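Collagen adhesin (Staphylococcus aureus, PDB 1AMX) binds collagen through a domain of two beta sheets, probably as a surface adhesin by which the bacterium attaches to host tissue. Local coordinates at residues 59-64 against 161-166; 79-84 against 116-121; 83-88 against 138-143; 150-155 against 175-180. All blocks are in the same frame, centred on the assembly; numbering follows the deposited sequence.

Interaction 1: residues 59-64 against 161-166; sequences EKSYVS and YQEHGK
Ser-61 opens the contact by giving its hydroxyl to the carboxylate of Glu-163: OG lies 2.8 Å from OE1 and meets it on the anti side, 18° out of the carboxylate plane. Glu-163 reaches this point with an extended chain beyond CG. Ser-61 is itself placed by Asn-57, whose side chain accepts its backbone N-H.

Tyr-62 contributes both backbone and ring. Its carbonyl O takes the N-H of His-164 at 3.1 Å from N, with the donor well above the carbonyl plane. The side chains of both residues leave with CG anti to the backbone N (chi1 177° for Tyr-62), which brings the rings together in a T-shaped pair. The edge of Tyr-62 at CD2 points at the face of His-164, with the ring centroids 5.2 Å apart. The two planes stand at 70°.

Val-63 bridges to Glu-163 through the backbone, and its CA leans on Gln-162 O at 3.6 Å. Ser-64 closes the pairing with a straight bond, N to Gln-162 O at 2.8 Å, while its CB packs on the amide of Gln-162. A water joins Ser-64 OG to Gly-165 N, inside the type II turn 163-166. That turn is tied back by Gln-162 NE2, bonded to Lys-166 O at 2.8 Å.

Two loops are thus clamped by an isolated bridge at the domain surface. One runs between strands 49-56 and 67-73, the other between strands 152-161 and 169-170; Gln-129, at the start of helix 129-132, takes part through a bond to Val-63 O.

Interaction 2: residues 79-84 against 116-121; sequences LDLSTL and VDNTKN
Leu-79 and Asn-121 make the direct polar link. The backbone N of Leu-79 donates to Asn-121 OD1 at 2.9 Å, with an N-H...O angle of 155°, in the carbonyl plane and on a lone pair. The same oxygen also lies 3.2 Å from Leu-79 CB, so the amide sits tightly against the strand.

Beside it is an apolar cluster. Leu-81 and Val-116 reach toward each other tip to tip, CD1 of the leucine standing 3.5 Å from CG1 of the valine and almost as near to CG2. Leu-81 CD2 meets the amide of Asn-118 from across, 3.7 Å from ND2. A water completes this shell, donating to Asn-118 OD1 and accepting from Leu-81 N.

Local turns shape both segments. Asp-80 O accepts from both the N and the OG1 of Thr-83, the hydroxyl at 2.6 Å, and Asp-80 OD1 takes the hydroxyl of Ser-82; these bonds hold the type I turn 80-83. Leu-84 N to Leu-81 O closes a second, overlapping one. In 116-121, Asp-117 OD1 accepts from Thr-119 N at 3.2 Å, an Asx turn, and Asn-121 N returns to Asp-117 O.

Further out, Ile-102 of helix 101-108 packs on Val-116, and Tyr-141 on Leu-79. The arrangement is a corner-to-turn contact between the two sheets of a beta sandwich: the corner in strand 77-90, which pairs with strand 135-145 in one sheet, meets the turn between strands 113-117 and 122-127 of the other.

Interaction 3: residues 83-88 against 138-143; sequences TLNINV and SINYKT
Ser-138 pairs with Asn-87 in both directions, N to O and O to N at 2.9 Å each, a hydrogen-bonded antiparallel pair; its hydroxyl is engaged by Asn-55 of the next strand. Ile-139 forms the following non-hydrogen-bonded pair with Ile-86. The two side chains lie side by side, CG1 of Ile-139 at 3.9 Å from CG2 of Ile-86, while Ile-139 CG2 meets CD2 of Leu-84.

Asn-140 repeats the two-way pairing with Asn-85, both bonds nearly straight. With CG anti to the backbone N (chi1 166°), its amide crosses that of Asn-85 with the planes 52° apart. A water donates to Asn-140 OD1 and to Thr-83 O, whereas Asn-140 ND2 is held by the carbonyl of Trp-52.

Tyr-141 offers its CB to Leu-84 CD2 at 3.7 Å. Lys-142 N then donates to Thr-83 OG1 at 2.9 Å, carrying the pairing as far as the corner; this OG1 itself donates to Asp-80 O. Lys-142 CB and Lys-142 CD run across Thr-83 CG2.

The chemistry therefore divides by face: Leu-84, Ile-86 and Ile-139 pack in the interior, while Asn-85 and Asn-140, both identified by mutagenesis as collagen-binding, form a polar surface on a firmly bonded backbone.

Interaction 4: residues 150-155 against 175-180; sequences QKEFVN and NHTVHN
Phe-153 and Val-178 exchange two backbone bonds, Phe-153 N to Val-178 O at 3.0 Å and Val-178 N to Phe-153 O at 2.7 Å. Asn-155 and His-176 do the same two residues on, both bonds 2.8 Å long. The strand axes run antiparallel at 159° and come within 4.5 Å, and between these pairs Val-154 faces Thr-177 without such bonds, their CA atoms 4.1 Å apart. Here Val-154 CA approaches His-176 O at 3.2 Å, a CA-H...O contact.

The side chains alternate between two faces. On one, Val-154 and Thr-177 lie side by side, and Glu-152 CB touches Thr-177 CG2. An extended Glu-152 also runs alongside His-179, bringing OE2 to the ring edge in its plane, 3.1 Å from CD2; the carboxylate and ring planes are 74° apart. Lys-151 bends at chi2 and chi4, laying CD and CE against the C-terminal carboxylate of Asn-180, whose charge lies near that of NZ but beyond a salt bridge.

On the other face Phe-153, Asn-155 and Val-178 point inward. Ile-145 packs on Phe-153, Trp-52 touches both Val-178 and Asn-155, and Asp-71 accepts from Asn-155 ND2.

The geometry is that of an antiparallel pair, regular from Phe-153 to Asn-155, within a beta sandwich: strand 172-179, the last of the chain, borders strand 152-161, and their inward side chains meet the opposing sheet.

Interactions 2 and 3 are neighbours, with centres 11 Å apart. They share Thr-83 and Leu-84 on strand 77-90 and touch directly, Asp-80 N lying 3.0 Å from Lys-142 O. Interaction 4, centred 18 Å from interaction 3, belongs to the second sheet, which interaction 2 also reaches through strand 113-117; Tyr-141 meets Asn-155 between interactions 3 and 4. Interaction 1 ties loops at the far end, its centre 29 Å from that of interaction 2 and on the opposite side of the chain's centre. Along the chain, interactions 2 and 3 fall within the span of interaction 1, interaction 4 follows both, and interactions 1 and 4 alternate. Distant segments are thus interleaved into one compact sandwich, with collagen-binding asparagines in interaction 3.

Interaction 1: residues 59-64 against 161-166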
loop_
_atom_site.group_PDB
_atom_site.type_symbol
_atom_site.label_atom_id
_atom_site.label_comp_id
_atom_site.label_asym_id
_atom_site.label_seq_id
_atom_site.Cartn_x
_atom_site.Cartn_y
_atom_site.Cartn_z
ATOM N N GLU A 59 13.501 -3.341 -3.221
ATOM C CA GLU A 59 14.952 -3.433 -3.360
ATOM C C GLU A 59 15.573 -2.062 -3.467
ATOM O O GLU A 59 16.764 -1.945 -3.698
ATOM C CB GLU A 59 15.359 -4.310 -4.558
ATOM C CG GLU A 59 14.871 -5.775 -4.489
ATOM C CD GLU A 59 15.345 -6.574 -3.254
ATOM O OE1 GLU A 59 16.538 -6.495 -2.871
ATOM O OE2 GLU A 59 14.511 -7.317 -2.678
ATOM N N LYS A 60 14.754 -1.027 -3.309
ATOM C CA LYS A 60 15.214 0.355 -3.346
ATOM C C LYS A 60 15.974 0.683 -4.626
ATOM O O LYS A 60 17.047 1.305 -4.597
ATOM C CB LYS A 60 16.081 0.661 -2.122
ATOM C CG LYS A 60 15.381 0.428 -0.787
ATOM C CD LYS A 60 16.395 0.356 0.325
ATOM C CE LYS A 60 15.812 -0.272 1.563
ATOM N NZ LYS A 60 15.201 -1.598 1.274
ATOM N N SER A 61 15.373 0.298 -5.746
ATOM C CA SER A 61 15.935 0.539 -7.059
ATOM C C SER A 61 15.695 1.973 -7.460
ATOM O O SER A 61 14.866 2.674 -6.859
ATOM C CB SER A 61 15.200 -0.325 -8.087
ATOM O OG SER A 61 15.093 -1.657 -7.617
ATOM N N TYR A 62 16.433 2.380 -8.459
ATOM C CA TYR A 62 16.197 3.668 -9.069
ATOM C C TYR A 62 14.949 3.439 -9.893
ATOM O O TYR A 62 14.727 2.335 -10.407
ATOM C CB TYR A 62 17.388 4.089 -9.923
ATOM C CG TYR A 62 17.140 5.416 -10.633
ATOM C CD1 TYR A 62 17.376 6.620 -9.962
ATOM C CD2 TYR A 62 16.668 5.422 -11.946
ATOM C CE1 TYR A 62 17.155 7.835 -10.616
ATOM C CE2 TYR A 62 16.443 6.634 -12.597
ATOM C CZ TYR A 62 16.691 7.840 -11.936
ATOM O OH TYR A 62 16.489 9.011 -12.587
ATOM N N VAL A 63 14.143 4.447 -10.017
ATOM C CA VAL A 63 12.857 4.313 -10.705
ATOM C C VAL A 63 12.814 5.348 -11.846
ATOM O O VAL A 63 13.181 6.513 -11.660
ATOM C CB VAL A 63 11.771 4.533 -9.654
ATOM C CG1 VAL A 63 10.743 5.589 -10.065
ATOM C CG2 VAL A 63 10.969 3.266 -9.348
ATOM N N SER A 64 12.365 4.895 -13.012
ATOM C CA SER A 64 12.356 5.731 -14.243
ATOM C C SER A 64 11.057 6.524 -14.467
ATOM O O SER A 64 11.038 7.515 -15.213
ATOM C CB SER A 64 12.542 4.863 -15.476
ATOM O OG SER A 64 13.790 4.203 -15.409
ATOM N N TYR A 161 4.596 1.174 -12.930
ATOM C CA TYR A 161 5.950 1.606 -12.537
ATOM C C TYR A 161 6.990 1.107 -13.534
ATOM O O TYR A 161 6.668 0.335 -14.428
ATOM C CB TYR A 161 6.322 1.071 -11.143
ATOM C CG TYR A 161 6.273 -0.461 -11.016
ATOM C CD1 TYR A 161 7.395 -1.244 -11.341
ATOM C CD2 TYR A 161 5.109 -1.082 -10.561
ATOM C CE1 TYR A 161 7.339 -2.639 -11.211
ATOM C CE2 TYR A 161 5.056 -2.473 -10.432
ATOM C CZ TYR A 161 6.167 -3.254 -10.756
ATOM O OH TYR A 161 6.090 -4.606 -10.622
ATOM N N GLN A 162 8.229 1.545 -13.351
ATOM C CA GLN A 162 9.344 1.095 -14.176
ATOM C C GLN A 162 10.661 1.254 -13.452
ATOM O O GLN A 162 11.052 2.372 -13.100
ATOM C CB GLN A 162 9.428 1.819 -15.523
ATOM C CG GLN A 162 10.684 1.377 -16.319
ATOM C CD GLN A 162 10.777 1.952 -17.721
ATOM O OE1 GLN A 162 10.441 3.105 -17.961
ATOM N NE2 GLN A 162 11.261 1.142 -18.651
ATOM N N GLU A 163 11.322 0.130 -13.178
ATOM C CA GLU A 163 12.616 0.193 -12.521
ATOM C C GLU A 163 13.587 0.539 -13.614
ATOM O O GLU A 163 13.324 0.284 -14.787
ATOM C CB GLU A 163 13.046 -1.141 -11.972
ATOM C CG GLU A 163 12.162 -1.677 -10.875
ATOM C CD GLU A 163 12.671 -3.017 -10.393
ATOM O OE1 GLU A 163 13.706 -3.064 -9.630
ATOM O OE2 GLU A 163 12.079 -4.094 -10.766
ATOM N N HIS A 164 14.726 1.070 -13.204
ATOM C CA HIS A 164 15.805 1.457 -14.095
ATOM C C HIS A 164 16.289 0.256 -14.937
ATOM O O HIS A 164 16.700 -0.773 -14.388
ATOM C CB HIS A 164 16.944 1.959 -13.221
ATOM C CG HIS A 164 18.060 2.609 -13.968
ATOM N ND1 HIS A 164 19.362 2.572 -13.521
ATOM C CD2 HIS A 164 18.072 3.342 -15.107
ATOM C CE1 HIS A 164 20.133 3.259 -14.347
ATOM N NE2 HIS A 164 19.373 3.735 -15.321
ATOM N N GLY A 165 16.213 0.384 -16.262
ATOM C CA GLY A 165 16.666 -0.679 -17.150
ATOM C C GLY A 165 15.772 -1.896 -17.337
ATOM O O GLY A 165 16.152 -2.857 -18.012
ATOM N N LYS A 166 14.584 -1.870 -16.756
ATOM C CA LYS A 166 13.687 -2.992 -16.888
ATOM C C LYS A 166 12.456 -2.584 -17.649
ATOM O O LYS A 166 12.312 -1.418 -18.031
ATOM C CB LYS A 166 13.359 -3.582 -15.528
ATOM C CG LYS A 166 14.609 -4.094 -14.854
ATOM C CD LYS A 166 14.307 -4.936 -13.659
ATOM C CE LYS A 166 15.595 -5.537 -13.119
ATOM N NZ LYS A 166 15.343 -6.421 -11.947
HETATM O O HOH W 1 14.482 2.240 -17.784
#

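Interaction 2: residues 79-84 against 116-121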
loop_
_atom_site.group_PDB
_atom_site.type_symbol
_atom_site.label_atom_id
_atom_site.label_comp_id
_atom_site.label_asym_id
_atom_site.label_seq_id
_atom_site.Cartn_x
_atom_site.Cartn_y
_atom_site.Cartn_z
ATOM N N LEU A 79 -12.432 -0.021 5.585
ATOM C CA LEU A 79 -11.154 0.595 5.865
ATOM C C LEU A 79 -11.256 1.464 7.123
ATOM O O LEU A 79 -12.193 2.260 7.280
ATOM C CB LEU A 79 -10.726 1.475 4.689
ATOM C CG LEU A 79 -9.518 2.372 4.935
ATOM C CD1 LEU A 79 -8.217 1.588 5.077
ATOM C CD2 LEU A 79 -9.292 3.359 3.781
ATOM N N ASP A 80 -10.288 1.272 7.996
ATOM C CA ASP A 80 -10.155 2.064 9.222
ATOM C C ASP A 80 -9.008 3.035 8.989
ATOM O O ASP A 80 -7.838 2.712 9.224
ATOM C CB ASP A 80 -9.857 1.154 10.419
ATOM C CG ASP A 80 -9.934 1.894 11.759
ATOM O OD1 ASP A 80 -9.955 3.183 11.782
ATOM O OD2 ASP A 80 -9.983 1.231 12.863
ATOM N N LEU A 81 -9.368 4.206 8.509
ATOM C CA LEU A 81 -8.375 5.218 8.140
ATOM C C LEU A 81 -7.448 5.599 9.265
ATOM O O LEU A 81 -6.292 5.935 9.027
ATOM C CB LEU A 81 -9.014 6.498 7.630
ATOM C CG LEU A 81 -8.022 7.306 6.792
ATOM C CD1 LEU A 81 -7.474 6.514 5.598
ATOM C CD2 LEU A 81 -8.623 8.583 6.217
ATOM N N SER A 82 -7.920 5.510 10.499
ATOM C CA SER A 82 -7.071 5.854 11.614
ATOM C C SER A 82 -5.895 4.872 11.781
ATOM O O SER A 82 -4.938 5.175 12.497
ATOM C CB SER A 82 -7.900 5.929 12.890
ATOM O OG SER A 82 -8.351 4.647 13.263
ATOM N N THR A 83 -5.958 3.698 11.149
ATOM C CA THR A 83 -4.860 2.723 11.262
ATOM C C THR A 83 -3.798 2.822 10.151
ATOM O O THR A 83 -2.831 2.049 10.130
ATOM C CB THR A 83 -5.337 1.254 11.205
ATOM O OG1 THR A 83 -6.077 1.029 10.014
ATOM C CG2 THR A 83 -6.231 0.874 12.386
ATOM N N LEU A 84 -3.979 3.767 9.261
ATOM C CA LEU A 84 -3.077 3.959 8.099
ATOM C C LEU A 84 -1.714 4.507 8.548
ATOM O O LEU A 84 -1.626 5.589 9.142
ATOM C CB LEU A 84 -3.735 4.958 7.129
ATOM C CG LEU A 84 -3.105 5.047 5.724
ATOM C CD1 LEU A 84 -1.788 5.825 5.701
ATOM C CD2 LEU A 84 -2.804 3.688 5.097
ATOM N N VAL A 116 -7.713 8.457 -0.328
ATOM C CA VAL A 116 -8.551 7.456 0.287
ATOM C C VAL A 116 -10.003 7.898 0.135
ATOM O O VAL A 116 -10.329 9.083 0.279
ATOM C CB VAL A 116 -8.245 7.328 1.812
ATOM C CG1 VAL A 116 -9.086 6.247 2.495
ATOM C CG2 VAL A 116 -6.785 6.974 2.095
ATOM N N ASP A 117 -10.836 6.946 -0.184
ATOM C CA ASP A 117 -12.281 7.164 -0.250
ATOM C C ASP A 117 -12.899 6.145 0.679
ATOM O O ASP A 117 -13.022 4.965 0.334
ATOM C CB ASP A 117 -12.816 6.989 -1.670
ATOM C CG ASP A 117 -14.292 7.393 -1.783
ATOM O OD1 ASP A 117 -14.965 7.685 -0.720
ATOM O OD2 ASP A 117 -14.862 7.444 -2.937
ATOM N N ASN A 118 -13.249 6.627 1.846
ATOM C CA ASN A 118 -13.780 5.765 2.905
ATOM C C ASN A 118 -15.099 5.122 2.564
ATOM O O ASN A 118 -15.393 4.045 3.070
ATOM C CB ASN A 118 -13.911 6.520 4.217
ATOM C CG ASN A 118 -12.575 6.578 4.946
ATOM O OD1 ASN A 118 -12.334 5.791 5.863
ATOM N ND2 ASN A 118 -11.688 7.469 4.567
ATOM N N THR A 119 -15.884 5.757 1.698
ATOM C CA THR A 119 -17.164 5.176 1.300
ATOM C C THR A 119 -16.931 4.042 0.319
ATOM O O THR A 119 -17.462 2.943 0.493
ATOM C CB THR A 119 -18.095 6.218 0.667
ATOM O OG1 THR A 119 -18.380 7.222 1.636
ATOM C CG2 THR A 119 -19.396 5.578 0.227
ATOM N N LYS A 120 -16.088 4.297 -0.679
ATOM C CA LYS A 120 -15.766 3.297 -1.702
ATOM C C LYS A 120 -14.717 2.243 -1.293
ATOM O O LYS A 120 -14.620 1.185 -1.928
ATOM C CB LYS A 120 -15.345 3.981 -3.023
ATOM C CG LYS A 120 -16.486 4.695 -3.763
ATOM C CD LYS A 120 -16.095 5.128 -5.187
ATOM C CE LYS A 120 -16.001 3.929 -6.145
ATOM N NZ LYS A 120 -15.844 4.311 -7.595
ATOM N N ASN A 121 -13.949 2.524 -0.245
ATOM C CA ASN A 121 -12.922 1.602 0.219
ATOM C C ASN A 121 -11.806 1.478 -0.805
ATOM O O ASN A 121 -11.348 0.377 -1.101
ATOM C CB ASN A 121 -13.515 0.220 0.465
ATOM C CG ASN A 121 -13.790 -0.040 1.908
ATOM O OD1 ASN A 121 -13.021 0.350 2.784
ATOM N ND2 ASN A 121 -14.889 -0.721 2.175
HETATM O O HOH W 2 -12.146 5.723 8.575
#

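Interaction 3: residues 83-88 against 138-143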
loop_
_atom_site.group_PDB
_atom_site.type_symbol
_atom_site.label_atom_id
_atom_site.label_comp_id
_atom_site.label_asym_id
_atom_site.label_seq_id
_atom_site.Cartn_x
_atom_site.Cartn_y
_atom_site.Cartn_z
ATOM N N THR A 83 -5.958 3.698 11.149
ATOM C CA THR A 83 -4.860 2.723 11.262
ATOM C C THR A 83 -3.798 2.822 10.151
ATOM O O THR A 83 -2.831 2.049 10.130
ATOM C CB THR A 83 -5.337 1.254 11.205
ATOM O OG1 THR A 83 -6.077 1.029 10.014
ATOM C CG2 THR A 83 -6.231 0.874 12.386
ATOM N N LEU A 84 -3.979 3.767 9.261
ATOM C CA LEU A 84 -3.077 3.959 8.099
ATOM C C LEU A 84 -1.714 4.507 8.548
ATOM O O LEU A 84 -1.626 5.589 9.142
ATOM C CB LEU A 84 -3.735 4.958 7.129
ATOM C CG LEU A 84 -3.105 5.047 5.724
ATOM C CD1 LEU A 84 -1.788 5.825 5.701
ATOM C CD2 LEU A 84 -2.804 3.688 5.097
ATOM N N ASN A 85 -0.672 3.736 8.260
ATOM C CA ASN A 85 0.710 4.160 8.549
ATOM C C ASN A 85 1.619 3.818 7.361
ATOM O O ASN A 85 1.374 2.863 6.609
ATOM C CB ASN A 85 1.212 3.568 9.864
ATOM C CG ASN A 85 1.391 2.070 9.822
ATOM O OD1 ASN A 85 0.634 1.352 10.471
ATOM N ND2 ASN A 85 2.353 1.559 9.097
ATOM N N ILE A 86 2.672 4.610 7.205
ATOM C CA ILE A 86 3.608 4.462 6.097
ATOM C C ILE A 86 5.010 4.442 6.656
ATOM O O ILE A 86 5.377 5.291 7.472
ATOM C CB ILE A 86 3.460 5.658 5.153
ATOM C CG1 ILE A 86 1.964 5.895 4.879
ATOM C CG2 ILE A 86 4.245 5.422 3.859
ATOM C CD1 ILE A 86 1.605 7.296 4.462
ATOM N N ASN A 87 5.753 3.410 6.303
ATOM C CA ASN A 87 7.124 3.272 6.743
ATOM C C ASN A 87 8.019 3.437 5.522
ATOM O O ASN A 87 7.898 2.678 4.560
ATOM C CB ASN A 87 7.344 1.890 7.343
ATOM C CG ASN A 87 8.680 1.764 8.051
ATOM O OD1 ASN A 87 9.264 2.751 8.493
ATOM N ND2 ASN A 87 9.164 0.540 8.176
ATOM N N VAL A 88 8.886 4.436 5.532
ATOM C CA VAL A 88 9.785 4.654 4.409
ATOM C C VAL A 88 11.196 4.324 4.866
ATOM O O VAL A 88 11.629 4.843 5.889
ATOM C CB VAL A 88 9.809 6.120 3.997
ATOM C CG1 VAL A 88 10.717 6.315 2.790
ATOM C CG2 VAL A 88 8.409 6.609 3.732
ATOM N N SER A 138 6.387 0.990 2.751
ATOM C CA SER A 138 5.477 -0.046 3.239
ATOM C C SER A 138 4.257 0.661 3.801
ATOM O O SER A 138 4.351 1.341 4.812
ATOM C CB SER A 138 6.117 -0.901 4.328
ATOM O OG SER A 138 5.180 -1.883 4.766
ATOM N N ILE A 139 3.142 0.568 3.101
ATOM C CA ILE A 139 1.911 1.193 3.528
ATOM C C ILE A 139 1.045 0.120 4.171
ATOM O O ILE A 139 0.764 -0.910 3.564
ATOM C CB ILE A 139 1.191 1.822 2.329
ATOM C CG1 ILE A 139 2.088 2.907 1.719
ATOM C CG2 ILE A 139 -0.202 2.356 2.744
ATOM C CD1 ILE A 139 1.532 3.581 0.502
ATOM N N ASN A 140 0.666 0.332 5.424
ATOM C CA ASN A 140 -0.163 -0.635 6.146
ATOM C C ASN A 140 -1.423 0.036 6.689
ATOM O O ASN A 140 -1.418 1.227 6.985
ATOM C CB ASN A 140 0.655 -1.289 7.283
ATOM C CG ASN A 140 -0.217 -2.054 8.307
ATOM O OD1 ASN A 140 -0.236 -1.704 9.485
ATOM N ND2 ASN A 140 -0.877 -3.126 7.875
ATOM N N TYR A 141 -2.506 -0.726 6.725
ATOM C CA TYR A 141 -3.776 -0.264 7.251
ATOM C C TYR A 141 -4.592 -1.496 7.612
ATOM O O TYR A 141 -4.226 -2.635 7.280
ATOM C CB TYR A 141 -4.518 0.598 6.230
ATOM C CG TYR A 141 -4.770 -0.120 4.933
ATOM C CD1 TYR A 141 -5.887 -0.927 4.776
ATOM C CD2 TYR A 141 -3.869 -0.014 3.867
ATOM C CE1 TYR A 141 -6.109 -1.613 3.600
ATOM C CE2 TYR A 141 -4.079 -0.703 2.674
ATOM C CZ TYR A 141 -5.201 -1.501 2.548
ATOM O OH TYR A 141 -5.431 -2.207 1.395
ATOM N N LYS A 142 -5.681 -1.276 8.329
ATOM C CA LYS A 142 -6.529 -2.371 8.707
ATOM C C LYS A 142 -7.924 -2.082 8.213
ATOM O O LYS A 142 -8.294 -0.918 7.994
ATOM C CB LYS A 142 -6.658 -2.495 10.219
ATOM C CG LYS A 142 -5.515 -3.128 10.965
ATOM C CD LYS A 142 -5.853 -3.180 12.454
ATOM C CE LYS A 142 -4.879 -4.005 13.260
ATOM N NZ LYS A 142 -3.544 -3.425 13.270
ATOM N N THR A 143 -8.640 -3.142 8.048
ATOM C CA THR A 143 -10.040 -3.079 7.693
ATOM C C THR A 143 -10.791 -3.784 8.795
ATOM O O THR A 143 -10.363 -4.836 9.285
ATOM C CB THR A 143 -10.297 -3.776 6.356
ATOM O OG1 THR A 143 -9.851 -5.121 6.419
ATOM C CG2 THR A 143 -9.588 -3.107 5.179
HETATM O O HOH W 3 -2.445 -0.537 11.005
#

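Interaction 4: residues 150-155 against 175-180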
loop_
_atom_site.group_PDB
_atom_site.type_symbol
_atom_site.label_atom_id
_atom_site.label_comp_id
_atom_site.label_asym_id
_atom_site.label_seq_id
_atom_site.Cartn_x
_atom_site.Cartn_y
_atom_site.Cartn_z
ATOM N N GLN A 150 -18.268 -14.136 6.859
ATOM C CA GLN A 150 -17.353 -14.271 5.740
ATOM C C GLN A 150 -16.048 -14.980 6.134
ATOM O O GLN A 150 -15.546 -14.812 7.232
ATOM C CB GLN A 150 -17.074 -12.877 5.214
ATOM C CG GLN A 150 -16.439 -12.760 3.868
ATOM C CD GLN A 150 -16.570 -11.364 3.386
ATOM O OE1 GLN A 150 -17.653 -10.796 3.441
ATOM N NE2 GLN A 150 -15.479 -10.770 2.973
ATOM N N LYS A 151 -15.517 -15.794 5.230
ATOM C CA LYS A 151 -14.277 -16.539 5.495
ATOM C C LYS A 151 -13.066 -16.015 4.746
ATOM O O LYS A 151 -11.938 -16.249 5.158
ATOM C CB LYS A 151 -14.450 -18.029 5.186
ATOM C CG LYS A 151 -15.053 -18.832 6.323
ATOM C CD LYS A 151 -14.085 -18.908 7.506
ATOM C CE LYS A 151 -14.625 -19.757 8.682
ATOM N NZ LYS A 151 -15.740 -19.110 9.465
ATOM N N GLU A 152 -13.293 -15.313 3.639
ATOM C CA GLU A 152 -12.199 -14.769 2.845
ATOM C C GLU A 152 -12.367 -13.279 2.606
ATOM O O GLU A 152 -13.461 -12.796 2.315
ATOM C CB GLU A 152 -12.098 -15.505 1.501
ATOM C CG GLU A 152 -11.452 -16.898 1.576
ATOM C CD GLU A 152 -11.482 -17.664 0.240
ATOM O OE1 GLU A 152 -12.109 -17.164 -0.736
ATOM O OE2 GLU A 152 -10.886 -18.771 0.174
ATOM N N PHE A 153 -11.281 -12.548 2.777
ATOM C CA PHE A 153 -11.289 -11.126 2.574
ATOM C C PHE A 153 -10.228 -10.850 1.530
ATOM O O PHE A 153 -9.070 -11.257 1.670
ATOM C CB PHE A 153 -11.000 -10.406 3.906
ATOM C CG PHE A 153 -12.048 -10.792 4.937
ATOM C CD1 PHE A 153 -13.268 -10.115 4.968
ATOM C CD2 PHE A 153 -11.793 -11.836 5.827
ATOM C CE1 PHE A 153 -14.254 -10.502 5.878
ATOM C CE2 PHE A 153 -12.783 -12.231 6.731
ATOM C CZ PHE A 153 -14.016 -11.566 6.754
ATOM N N VAL A 154 -10.616 -10.183 0.471
ATOM C CA VAL A 154 -9.654 -9.926 -0.596
ATOM C C VAL A 154 -9.472 -8.435 -0.817
ATOM O O VAL A 154 -10.374 -7.624 -0.575
ATOM C CB VAL A 154 -10.063 -10.639 -1.902
ATOM C CG1 VAL A 154 -11.340 -11.471 -1.773
ATOM C CG2 VAL A 154 -10.305 -9.691 -3.076
ATOM N N ASN A 155 -8.284 -8.154 -1.251
ATOM C CA ASN A 155 -7.847 -6.819 -1.580
ATOM C C ASN A 155 -7.220 -6.908 -2.959
ATOM O O ASN A 155 -6.363 -7.740 -3.196
ATOM C CB ASN A 155 -6.804 -6.368 -0.581
ATOM C CG ASN A 155 -6.434 -4.916 -0.773
ATOM O OD1 ASN A 155 -5.254 -4.583 -0.793
ATOM N ND2 ASN A 155 -7.387 -4.031 -0.934
ATOM N N ASN A 175 -3.146 -8.873 -6.344
ATOM C CA ASN A 175 -4.258 -9.047 -5.412
ATOM C C ASN A 175 -3.813 -9.955 -4.309
ATOM O O ASN A 175 -2.758 -10.606 -4.425
ATOM C CB ASN A 175 -5.450 -9.717 -6.098
ATOM C CG ASN A 175 -5.779 -9.079 -7.429
ATOM O OD1 ASN A 175 -6.244 -9.765 -8.337
ATOM N ND2 ASN A 175 -5.559 -7.799 -7.580
ATOM N N HIS A 176 -4.594 -9.974 -3.226
ATOM C CA HIS A 176 -4.333 -10.856 -2.105
ATOM C C HIS A 176 -5.633 -11.201 -1.392
ATOM O O HIS A 176 -6.546 -10.381 -1.308
ATOM C CB HIS A 176 -3.284 -10.295 -1.126
ATOM C CG HIS A 176 -2.711 -11.335 -0.205
ATOM N ND1 HIS A 176 -3.094 -11.471 1.113
ATOM C CD2 HIS A 176 -1.798 -12.312 -0.426
ATOM C CE1 HIS A 176 -2.446 -12.483 1.663
ATOM N NE2 HIS A 176 -1.654 -13.009 0.749
ATOM N N THR A 177 -5.726 -12.453 -0.954
ATOM C CA THR A 177 -6.886 -12.955 -0.233
ATOM C C THR A 177 -6.434 -13.460 1.129
ATOM O O THR A 177 -5.512 -14.280 1.208
ATOM C CB THR A 177 -7.553 -14.112 -1.002
ATOM O OG1 THR A 177 -7.987 -13.632 -2.278
ATOM C CG2 THR A 177 -8.763 -14.621 -0.262
ATOM N N VAL A 178 -7.005 -12.903 2.197
ATOM C CA VAL A 178 -6.681 -13.358 3.535
ATOM C C VAL A 178 -7.730 -14.386 3.861
ATOM O O VAL A 178 -8.920 -14.156 3.633
ATOM C CB VAL A 178 -6.716 -12.235 4.551
ATOM C CG1 VAL A 178 -6.725 -12.809 5.955
ATOM C CG2 VAL A 178 -5.496 -11.366 4.376
ATOM N N HIS A 179 -7.284 -15.550 4.312
ATOM C CA HIS A 179 -8.192 -16.639 4.637
ATOM C C HIS A 179 -8.517 -16.653 6.103
ATOM O O HIS A 179 -7.812 -16.059 6.926
ATOM C CB HIS A 179 -7.619 -17.998 4.214
ATOM C CG HIS A 179 -7.378 -18.114 2.739
ATOM N ND1 HIS A 179 -6.153 -17.845 2.159
ATOM C CD2 HIS A 179 -8.223 -18.392 1.718
ATOM C CE1 HIS A 179 -6.260 -17.945 0.846
ATOM N NE2 HIS A 179 -7.506 -18.276 0.552
ATOM N N ASN A 180 -9.581 -17.368 6.417
ATOM C CA ASN A 180 -10.081 -17.495 7.774
ATOM C C ASN A 180 -10.743 -18.896 7.859
ATOM O O ASN A 180 -10.661 -19.653 6.849
ATOM C CB ASN A 180 -11.098 -16.362 8.014
ATOM C CG ASN A 180 -11.455 -16.174 9.471
ATOM O OD1 ASN A 180 -10.575 -16.042 10.337
ATOM N ND2 ASN A 180 -12.755 -16.110 9.751
ATOM O OXT ASN A 180 -11.325 -19.231 8.922
#